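Local structure of inulin fructotransferase (Bacillus sp. snu-7, 2INV) at residues V37-I42 with L69-V74; I60-G65 with L80-F85; I113-S118 with F143-V148. The protein catalyses intramolecular fructosyl transfer on inulin, most likely splitting off di-fructose dianhydride units as a lyase built on a right-handed parallel beta-helix. All blocks are in the same frame, centred on the assembly; numbering follows the deposited sequence.

In the fold
The three contacts illustrate how a right-handed parallel beta-helix is started and then extended. Their centres lie only 13 to 14 Å apart, near the N-terminal end of the solenoid. Contact 1 sets helix 30-48 against the start of strand 73-75; contact 2 pairs strand 58-62 with 80-84; contact 3 pairs strand 111-115 with 135-146. Along the chain contacts 1 and 2 interleave, and contact 3 opens after both have closed. Ile38 and Ile41 of the helix pack on Ile60, Ile62 meets Ile113, and strand 80-84 neighbours strand 135-146. Thus the helix covers the first coils, on which later ones stack.

Contact 1: residues V37-I42 with L69-V74; sequences VINDII and LHTQVV
Asn39 reaches out from helix 30-48 and uses both ends of its amide to grip the backbone on either side of Val73. Its CG is anti to the carbonyl carbon (chi1 -81°), which carries the amide across to the 69-74 backbone. ND2 donates to Gln72 O at 2.9 Å in a nearly straight bond (171° at the hydrogen); the acceptor lies in the plane of the Asn39 amide, whereas the donor sits above the carbonyl plane of Gln72. OD1 takes the N-H of Val74 at 3.2 Å, in its own carbonyl plane and on a lone pair. A flipped amide would set N-H against N-H and oxygen against oxygen, so the two bonds probably fix its orientation.

The side chain thus pairs with the backbone much as a neighbouring strand would, at the N-terminal end of the parallel beta-helix, where helix 30-48 covers the first coils.

Beside the amide, the helix adds apolar contacts. Ile38 crosses Val73 at about a right angle, its CG2, anti to the backbone N, meeting Val73 CG1 at 3.8 Å. One turn later Ile42 extends CD1 to within 3.9 Å of Val73 CG1, and this methyl also comes to 3.4 Å from Val74 O. Phe125 of strand 123-127 packs on both Ile38 and Val73. Thr71 CG2 also lies 3.7 Å from Asn39 ND2, while its OG1 is hydrogen-bonded to Asp33.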
loop_
_atom_site.group_PDB
_atom_site.type_symbol
_atom_site.label_atom_id
_atom_site.label_comp_id
_atom_site.label_asym_id
_atom_site.label_seq_id
_atom_site.Cartn_x
_atom_site.Cartn_y
_atom_site.Cartn_z
ATOM N N VAL A 37 31.993 12.476 2.282
ATOM C CA VAL A 37 31.489 13.104 1.068
ATOM C C VAL A 37 30.143 13.772 1.276
ATOM O O VAL A 37 29.959 14.936 0.916
ATOM C CB VAL A 37 31.350 12.065 -0.065
ATOM C CG1 VAL A 37 30.842 12.725 -1.327
ATOM C CG2 VAL A 37 32.694 11.395 -0.311
ATOM N N ILE A 38 29.198 13.039 1.854
ATOM C CA ILE A 38 27.873 13.591 2.080
ATOM C C ILE A 38 27.926 14.749 3.072
ATOM O O ILE A 38 27.241 15.754 2.889
ATOM C CB ILE A 38 26.891 12.512 2.570
ATOM C CG1 ILE A 38 26.817 11.395 1.528
ATOM C CG2 ILE A 38 25.514 13.116 2.787
ATOM C CD1 ILE A 38 25.935 10.230 1.922
ATOM N N ASN A 39 28.739 14.631 4.118
ATOM C CA ASN A 39 28.823 15.735 5.064
ATOM C C ASN A 39 29.336 16.992 4.356
ATOM O O ASN A 39 28.877 18.096 4.651
ATOM C CB ASN A 39 29.721 15.385 6.254
ATOM C CG ASN A 39 28.999 14.551 7.306
ATOM O OD1 ASN A 39 27.812 14.754 7.567
ATOM N ND2 ASN A 39 29.719 13.616 7.924
ATOM N N ASP A 40 30.262 16.835 3.408
ATOM C CA ASP A 40 30.766 18.006 2.695
ATOM C C ASP A 40 29.686 18.544 1.766
ATOM O O ASP A 40 29.618 19.753 1.539
ATOM C CB ASP A 40 32.028 17.690 1.885
ATOM C CG ASP A 40 32.730 18.949 1.386
ATOM O OD1 ASP A 40 33.197 19.750 2.223
ATOM O OD2 ASP A 40 32.814 19.141 0.156
ATOM N N ILE A 41 28.843 17.664 1.224
ATOM C CA ILE A 41 27.774 18.140 0.353
ATOM C C ILE A 41 26.774 18.944 1.176
ATOM O O ILE A 41 26.386 20.036 0.787
ATOM C CB ILE A 41 27.029 16.985 -0.356
ATOM C CG1 ILE A 41 27.916 16.383 -1.449
ATOM C CG2 ILE A 41 25.740 17.509 -0.971
ATOM C CD1 ILE A 41 27.419 15.058 -1.987
ATOM N N ILE A 42 26.361 18.406 2.318
ATOM C CA ILE A 42 25.413 19.115 3.174
ATOM C C ILE A 42 26.014 20.453 3.579
ATOM O O ILE A 42 25.296 21.443 3.736
ATOM C CB ILE A 42 25.073 18.325 4.456
ATOM C CG1 ILE A 42 24.330 17.041 4.094
ATOM C CG2 ILE A 42 24.198 19.183 5.378
ATOM C CD1 ILE A 42 24.106 16.102 5.264
ATOM N N LEU A 69 31.377 3.602 4.543
ATOM C CA LEU A 69 31.052 4.772 5.349
ATOM C C LEU A 69 31.752 4.658 6.698
ATOM O O LEU A 69 31.393 3.810 7.526
ATOM C CB LEU A 69 29.539 4.910 5.567
ATOM C CG LEU A 69 29.096 6.215 6.250
ATOM C CD1 LEU A 69 27.777 6.669 5.663
ATOM C CD2 LEU A 69 28.984 6.027 7.756
ATOM N N HIS A 70 32.760 5.499 6.904
ATOM C CA HIS A 70 33.496 5.501 8.154
ATOM C C HIS A 70 32.987 6.678 9.002
ATOM O O HIS A 70 32.848 6.552 10.217
ATOM C CB HIS A 70 35.005 5.642 7.884
ATOM C CG HIS A 70 35.670 4.385 7.411
ATOM N ND1 HIS A 70 36.149 3.419 8.271
ATOM C CD2 HIS A 70 35.965 3.948 6.160
ATOM C CE1 HIS A 70 36.710 2.447 7.575
ATOM N NE2 HIS A 70 36.612 2.743 6.292
ATOM N N THR A 71 32.685 7.807 8.357
ATOM C CA THR A 71 32.209 9.009 9.054
ATOM C C THR A 71 30.688 9.198 9.090
ATOM O O THR A 71 30.030 9.282 8.054
ATOM C CB THR A 71 32.811 10.283 8.435
ATOM O OG1 THR A 71 34.239 10.193 8.449
ATOM C CG2 THR A 71 32.392 11.508 9.242
ATOM N N GLN A 72 30.149 9.310 10.302
ATOM C CA GLN A 72 28.712 9.499 10.526
ATOM C C GLN A 72 28.179 10.764 9.866
ATOM O O GLN A 72 28.753 11.847 10.027
ATOM C CB GLN A 72 28.414 9.561 12.032
ATOM C CG GLN A 72 27.000 10.036 12.382
ATOM C CD GLN A 72 26.840 10.383 13.846
ATOM O OE1 GLN A 72 27.206 11.480 14.285
ATOM N NE2 GLN A 72 26.293 9.444 14.618
ATOM N N VAL A 73 27.075 10.627 9.135
ATOM C CA VAL A 73 26.473 11.772 8.456
ATOM C C VAL A 73 25.409 12.429 9.310
ATOM O O VAL A 73 24.454 11.780 9.745
ATOM C CB VAL A 73 25.798 11.371 7.135
ATOM C CG1 VAL A 73 25.135 12.584 6.494
ATOM C CG2 VAL A 73 26.822 10.775 6.189
ATOM N N VAL A 74 25.574 13.724 9.546
ATOM C CA VAL A 74 24.612 14.466 10.336
ATOM C C VAL A 74 23.756 15.272 9.372
ATOM O O VAL A 74 24.241 16.156 8.669
ATOM C CB VAL A 74 25.333 15.384 11.335
ATOM C CG1 VAL A 74 24.345 16.296 12.024
ATOM C CG2 VAL A 74 26.061 14.527 12.368
#

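Contact 2: residues I60-G65 with L80-F85; sequences IIIPPG and LTIAGF
Three backbone hydrogen bonds join Ile60 and Ile62 to Thr81 and Ala83 in parallel register. Ile60 N donates to Thr81 O at 2.7 Å, Ala83 N donates to Ile60 O at 3.0 Å, and Ile62 N bonds Ala83 O at 2.7 Å. A CA-H...O contact from Ile61 CA to the same Ala83 O, at 3.3 Å, adds a weaker tie.

Apolar packing joins the face of Ile60, Ile62 and Ile82. Ile62 sends CD1 to 3.5 Å from Ile82 CG2, a close fit, and Ile60 CD1 reaches Leu80 CD2 at 4.2 Å. With chi2 at 166°, Ile62 CD1 lies anti to its CA, ending an extended branch that reaches Ile82. Ile34, Ile38 and Ile41 of helix 30-48 cover this face.

Aromatic contacts involve the other face, that of Ile61 and Ala83, where Ile61 CG2 lies 3.8 Å from Phe85 CE1. The ring also takes Pro64 CD obliquely, 3.6 Å from its CD1, with Ile62 O at its edge in the ring plane. Replacing Phe85 by alanine removes the ring and would probably leave a gap beside Pro64 and Ile61 and lose the packing on Ala59 of the second subunit.

Backbone atoms bond the strands, so pairing asks little of the sequence, whereas side chains set the packing; the subunit interface also uses the Phe85 carbonyl, bonded to Thr81 OG1 of the second subunit.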
loop_
_atom_site.group_PDB
_atom_site.type_symbol
_atom_site.label_atom_id
_atom_site.label_comp_id
_atom_site.label_asym_id
_atom_site.label_seq_id
_atom_site.Cartn_x
_atom_site.Cartn_y
_atom_site.Cartn_z
ATOM N N ILE A 60 20.674 14.240 -3.086
ATOM C CA ILE A 60 21.974 13.594 -3.165
ATOM C C ILE A 60 21.715 12.207 -3.735
ATOM O O ILE A 60 21.046 11.378 -3.115
ATOM C CB ILE A 60 22.632 13.491 -1.772
ATOM C CG1 ILE A 60 22.826 14.897 -1.187
ATOM C CG2 ILE A 60 23.970 12.771 -1.878
ATOM C CD1 ILE A 60 23.417 14.915 0.202
ATOM N N ILE A 61 22.236 11.977 -4.934
ATOM C CA ILE A 61 22.063 10.716 -5.649
ATOM C C ILE A 61 23.216 9.752 -5.389
ATOM O O ILE A 61 24.386 10.156 -5.453
ATOM C CB ILE A 61 21.998 10.965 -7.171
ATOM C CG1 ILE A 61 20.881 11.957 -7.491
ATOM C CG2 ILE A 61 21.815 9.655 -7.910
ATOM C CD1 ILE A 61 19.519 11.557 -6.974
ATOM N N ILE A 62 22.906 8.487 -5.106
ATOM C CA ILE A 62 23.968 7.518 -4.867
ATOM C C ILE A 62 23.947 6.430 -5.942
ATOM O O ILE A 62 23.142 5.499 -5.892
ATOM C CB ILE A 62 23.841 6.869 -3.477
ATOM C CG1 ILE A 62 23.879 7.956 -2.397
ATOM C CG2 ILE A 62 24.996 5.891 -3.244
ATOM C CD1 ILE A 62 23.442 7.494 -1.018
ATOM N N PRO A 63 24.818 6.564 -6.955
ATOM C CA PRO A 63 24.974 5.640 -8.086
ATOM C C PRO A 63 25.190 4.174 -7.682
ATOM O O PRO A 63 25.620 3.882 -6.569
ATOM C CB PRO A 63 26.193 6.200 -8.807
ATOM C CG PRO A 63 25.973 7.663 -8.680
ATOM C CD PRO A 63 25.514 7.838 -7.231
ATOM N N PRO A 64 24.846 3.233 -8.575
ATOM C CA PRO A 64 25.049 1.822 -8.245
ATOM C C PRO A 64 26.505 1.623 -7.844
ATOM O O PRO A 64 27.402 2.005 -8.580
ATOM C CB PRO A 64 24.712 1.114 -9.559
ATOM C CG PRO A 64 23.575 1.938 -10.057
ATOM C CD PRO A 64 23.991 3.375 -9.768
ATOM N N GLY A 65 26.744 1.020 -6.687
ATOM C CA GLY A 65 28.117 0.803 -6.280
ATOM C C GLY A 65 28.375 0.416 -4.844
ATOM O O GLY A 65 27.482 0.402 -4.006
ATOM N N LEU A 80 15.742 17.225 2.630
ATOM C CA LEU A 80 16.939 16.619 2.038
ATOM C C LEU A 80 16.531 15.239 1.541
ATOM O O LEU A 80 15.890 14.473 2.266
ATOM C CB LEU A 80 18.062 16.462 3.075
ATOM C CG LEU A 80 19.517 16.546 2.601
ATOM C CD1 LEU A 80 20.324 15.467 3.315
ATOM C CD2 LEU A 80 19.611 16.370 1.100
ATOM N N THR A 81 16.879 14.945 0.294
ATOM C CA THR A 81 16.566 13.663 -0.305
ATOM C C THR A 81 17.844 12.922 -0.652
ATOM O O THR A 81 18.669 13.427 -1.414
ATOM C CB THR A 81 15.762 13.815 -1.621
ATOM O OG1 THR A 81 14.413 14.216 -1.336
ATOM C CG2 THR A 81 15.750 12.482 -2.389
ATOM N N ILE A 82 18.009 11.732 -0.090
ATOM C CA ILE A 82 19.172 10.925 -0.396
ATOM C C ILE A 82 18.569 9.698 -1.052
ATOM O O ILE A 82 17.863 8.918 -0.414
ATOM C CB ILE A 82 19.949 10.547 0.873
ATOM C CG1 ILE A 82 20.532 11.810 1.511
ATOM C CG2 ILE A 82 21.076 9.570 0.531
ATOM C CD1 ILE A 82 21.190 11.602 2.845
ATOM N N ALA A 83 18.821 9.558 -2.346
ATOM C CA ALA A 83 18.266 8.456 -3.111
ATOM C C ALA A 83 19.279 7.673 -3.929
ATOM O O ALA A 83 20.312 8.207 -4.349
ATOM C CB ALA A 83 17.173 8.989 -4.020
ATOM N N GLY A 84 18.963 6.398 -4.148
ATOM C CA GLY A 84 19.820 5.530 -4.929
ATOM C C GLY A 84 18.994 4.896 -6.027
ATOM O O GLY A 84 17.944 5.426 -6.377
ATOM N N PHE A 85 19.461 3.777 -6.574
ATOM C CA PHE A 85 18.734 3.098 -7.642
ATOM C C PHE A 85 18.271 1.700 -7.237
ATOM O O PHE A 85 17.712 0.974 -8.065
ATOM C CB PHE A 85 19.596 2.972 -8.909
ATOM C CG PHE A 85 19.921 4.273 -9.561
ATOM C CD1 PHE A 85 20.921 5.089 -9.043
ATOM C CD2 PHE A 85 19.246 4.676 -10.711
ATOM C CE1 PHE A 85 21.244 6.292 -9.667
ATOM C CE2 PHE A 85 19.563 5.876 -11.338
ATOM C CZ PHE A 85 20.563 6.680 -10.812
#

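Contact 3: residues I113-S118 with F143-V148; sequences IRVLTS and FCLDGV
Stacked coils of the parallel beta-helix meet here, with Ile113 paired to Leu145 and Arg114 to Asp146 in strands running 30° apart. Ile113 N donates to Cys144 O at 2.7 Å, Asp146 N to Ile113 O at 2.9 Å, and Val115 N to Asp146 O, making a ladder of three bonds.

On the face carrying Ile113 and Leu145 these two side chains lie alongside, pointing the same way. CD2 of Leu145 is the shared methyl: it touches Ile113 CG2 at 3.9 Å and, two residues further on, Val115 CG2 at 3.7 Å. The other branch of Ile113 runs back with CD1 to 4.0 Å from Phe143 CE1, meeting the ring obliquely. Phe143 holds CG between its backbone N and carbonyl carbon (chi1 74°), the crowded position, which places the ring beside this branch; Met178 packs against it as well.

The face of Arg114 and Asp146 is polar. Asp146 OD1 accepts from Val148 N at 2.6 Å, an Asx turn in which the N-H comes from above the carboxylate plane, and the same oxygen is salt-bridged to Arg92. That turn brings Val148 back toward Arg114: its CG2 lies over one face of the guanidinium, offset toward the rim, and is 3.9 Å from NH1. Leu116 CD2 meets this same methyl of Val148 at 3.9 Å. Arg114, bent at chi2 and chi3, forms a salt bridge to Asp68 through NE and a hydrogen bond to Gln107 through NH1.

Past the strands, Lys161 NZ hydrogen-bonds both Val115 O and Gly147 O. In-register parallel strands of successive coils, with stacked aliphatic residues facing the core, are characteristic of the right-handed parallel beta-helix of the pectate lyase-like clan.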
loop_
_atom_site.group_PDB
_atom_site.type_symbol
_atom_site.label_atom_id
_atom_site.label_comp_id
_atom_site.label_asym_id
_atom_site.label_seq_id
_atom_site.Cartn_x
_atom_site.Cartn_y
_atom_site.Cartn_z
ATOM N N ILE A 113 25.856 0.929 0.675
ATOM C CA ILE A 113 26.672 1.647 1.641
ATOM C C ILE A 113 27.005 0.708 2.783
ATOM O O ILE A 113 26.114 0.190 3.467
ATOM C CB ILE A 113 25.959 2.881 2.237
ATOM C CG1 ILE A 113 25.858 3.984 1.188
ATOM C CG2 ILE A 113 26.729 3.378 3.460
ATOM C CD1 ILE A 113 25.184 5.239 1.688
ATOM N N ARG A 114 28.296 0.474 2.967
ATOM C CA ARG A 114 28.734 -0.381 4.040
ATOM C C ARG A 114 29.046 0.521 5.208
ATOM O O ARG A 114 29.921 1.387 5.149
ATOM C CB ARG A 114 29.941 -1.179 3.601
ATOM C CG ARG A 114 29.840 -1.643 2.160
ATOM C CD ARG A 114 30.548 -2.949 2.003
ATOM N NE ARG A 114 31.894 -2.847 2.545
ATOM C CZ ARG A 114 32.571 -3.848 3.078
ATOM N NH1 ARG A 114 32.033 -5.042 3.138
ATOM N NH2 ARG A 114 33.779 -3.635 3.563
ATOM N N VAL A 115 28.258 0.321 6.252
ATOM C CA VAL A 115 28.341 1.077 7.480
ATOM C C VAL A 115 29.492 0.544 8.321
ATOM O O VAL A 115 29.425 -0.562 8.861
ATOM C CB VAL A 115 27.010 0.947 8.239
ATOM C CG1 VAL A 115 27.050 1.738 9.529
ATOM C CG2 VAL A 115 25.874 1.429 7.349
ATOM N N LEU A 116 30.552 1.338 8.419
ATOM C CA LEU A 116 31.732 0.961 9.188
ATOM C C LEU A 116 31.959 2.040 10.244
ATOM O O LEU A 116 33.079 2.524 10.431
ATOM C CB LEU A 116 32.945 0.873 8.259
ATOM C CG LEU A 116 32.710 -0.015 7.038
ATOM C CD1 LEU A 116 33.841 0.171 6.040
ATOM C CD2 LEU A 116 32.606 -1.464 7.481
ATOM N N THR A 117 30.885 2.407 10.928
ATOM C CA THR A 117 30.939 3.438 11.940
ATOM C C THR A 117 31.662 3.080 13.222
ATOM O O THR A 117 31.714 1.928 13.639
ATOM C CB THR A 117 29.524 3.924 12.286
ATOM O OG1 THR A 117 28.684 2.798 12.554
ATOM C CG2 THR A 117 28.942 4.732 11.140
ATOM N N SER A 118 32.207 4.113 13.849
ATOM C CA SER A 118 32.945 3.990 15.101
ATOM C C SER A 118 31.967 4.084 16.273
ATOM O O SER A 118 30.904 4.701 16.164
ATOM C CB SER A 118 33.968 5.125 15.219
ATOM O OG SER A 118 34.897 5.084 14.137
ATOM N N PHE A 143 18.140 2.986 -1.618
ATOM C CA PHE A 143 19.552 2.645 -1.479
ATOM C C PHE A 143 19.746 1.601 -0.381
ATOM O O PHE A 143 18.798 1.237 0.313
ATOM C CB PHE A 143 20.458 3.892 -1.323
ATOM C CG PHE A 143 20.393 4.574 0.006
ATOM C CD1 PHE A 143 21.231 4.176 1.049
ATOM C CD2 PHE A 143 19.569 5.682 0.189
ATOM C CE1 PHE A 143 21.251 4.889 2.261
ATOM C CE2 PHE A 143 19.585 6.389 1.386
ATOM C CZ PHE A 143 20.427 5.993 2.415
ATOM N N CYS A 144 20.969 1.100 -0.245
ATOM C CA CYS A 144 21.266 0.029 0.699
ATOM C C CYS A 144 22.235 0.301 1.849
ATOM O O CYS A 144 23.341 0.791 1.634
ATOM C CB CYS A 144 21.760 -1.173 -0.111
ATOM S SG CYS A 144 22.205 -2.643 0.837
ATOM N N LEU A 145 21.802 -0.034 3.067
ATOM C CA LEU A 145 22.611 0.126 4.274
ATOM C C LEU A 145 22.944 -1.258 4.815
ATOM O O LEU A 145 22.062 -1.989 5.283
ATOM C CB LEU A 145 21.864 0.955 5.324
ATOM C CG LEU A 145 21.850 2.467 5.074
ATOM C CD1 LEU A 145 20.937 3.147 6.078
ATOM C CD2 LEU A 145 23.270 3.011 5.181
ATOM N N ASP A 146 24.230 -1.595 4.766
ATOM C CA ASP A 146 24.716 -2.909 5.181
ATOM C C ASP A 146 25.740 -2.826 6.329
ATOM O O ASP A 146 26.769 -2.144 6.221
ATOM C CB ASP A 146 25.279 -3.583 3.915
ATOM C CG ASP A 146 26.115 -4.814 4.188
ATOM O OD1 ASP A 146 25.981 -5.429 5.258
ATOM O OD2 ASP A 146 26.909 -5.171 3.292
ATOM N N GLY A 147 25.429 -3.512 7.431
ATOM C CA GLY A 147 26.294 -3.517 8.604
ATOM C C GLY A 147 27.476 -4.455 8.493
ATOM O O GLY A 147 28.274 -4.591 9.426
ATOM N N VAL A 148 27.567 -5.114 7.344
ATOM C CA VAL A 148 28.656 -6.036 7.047
ATOM C C VAL A 148 28.724 -7.352 7.833
ATOM O O VAL A 148 28.840 -8.422 7.238
ATOM C CB VAL A 148 30.014 -5.308 7.175
ATOM C CG1 VAL A 148 31.145 -6.240 6.789
ATOM C CG2 VAL A 148 30.009 -4.073 6.293
#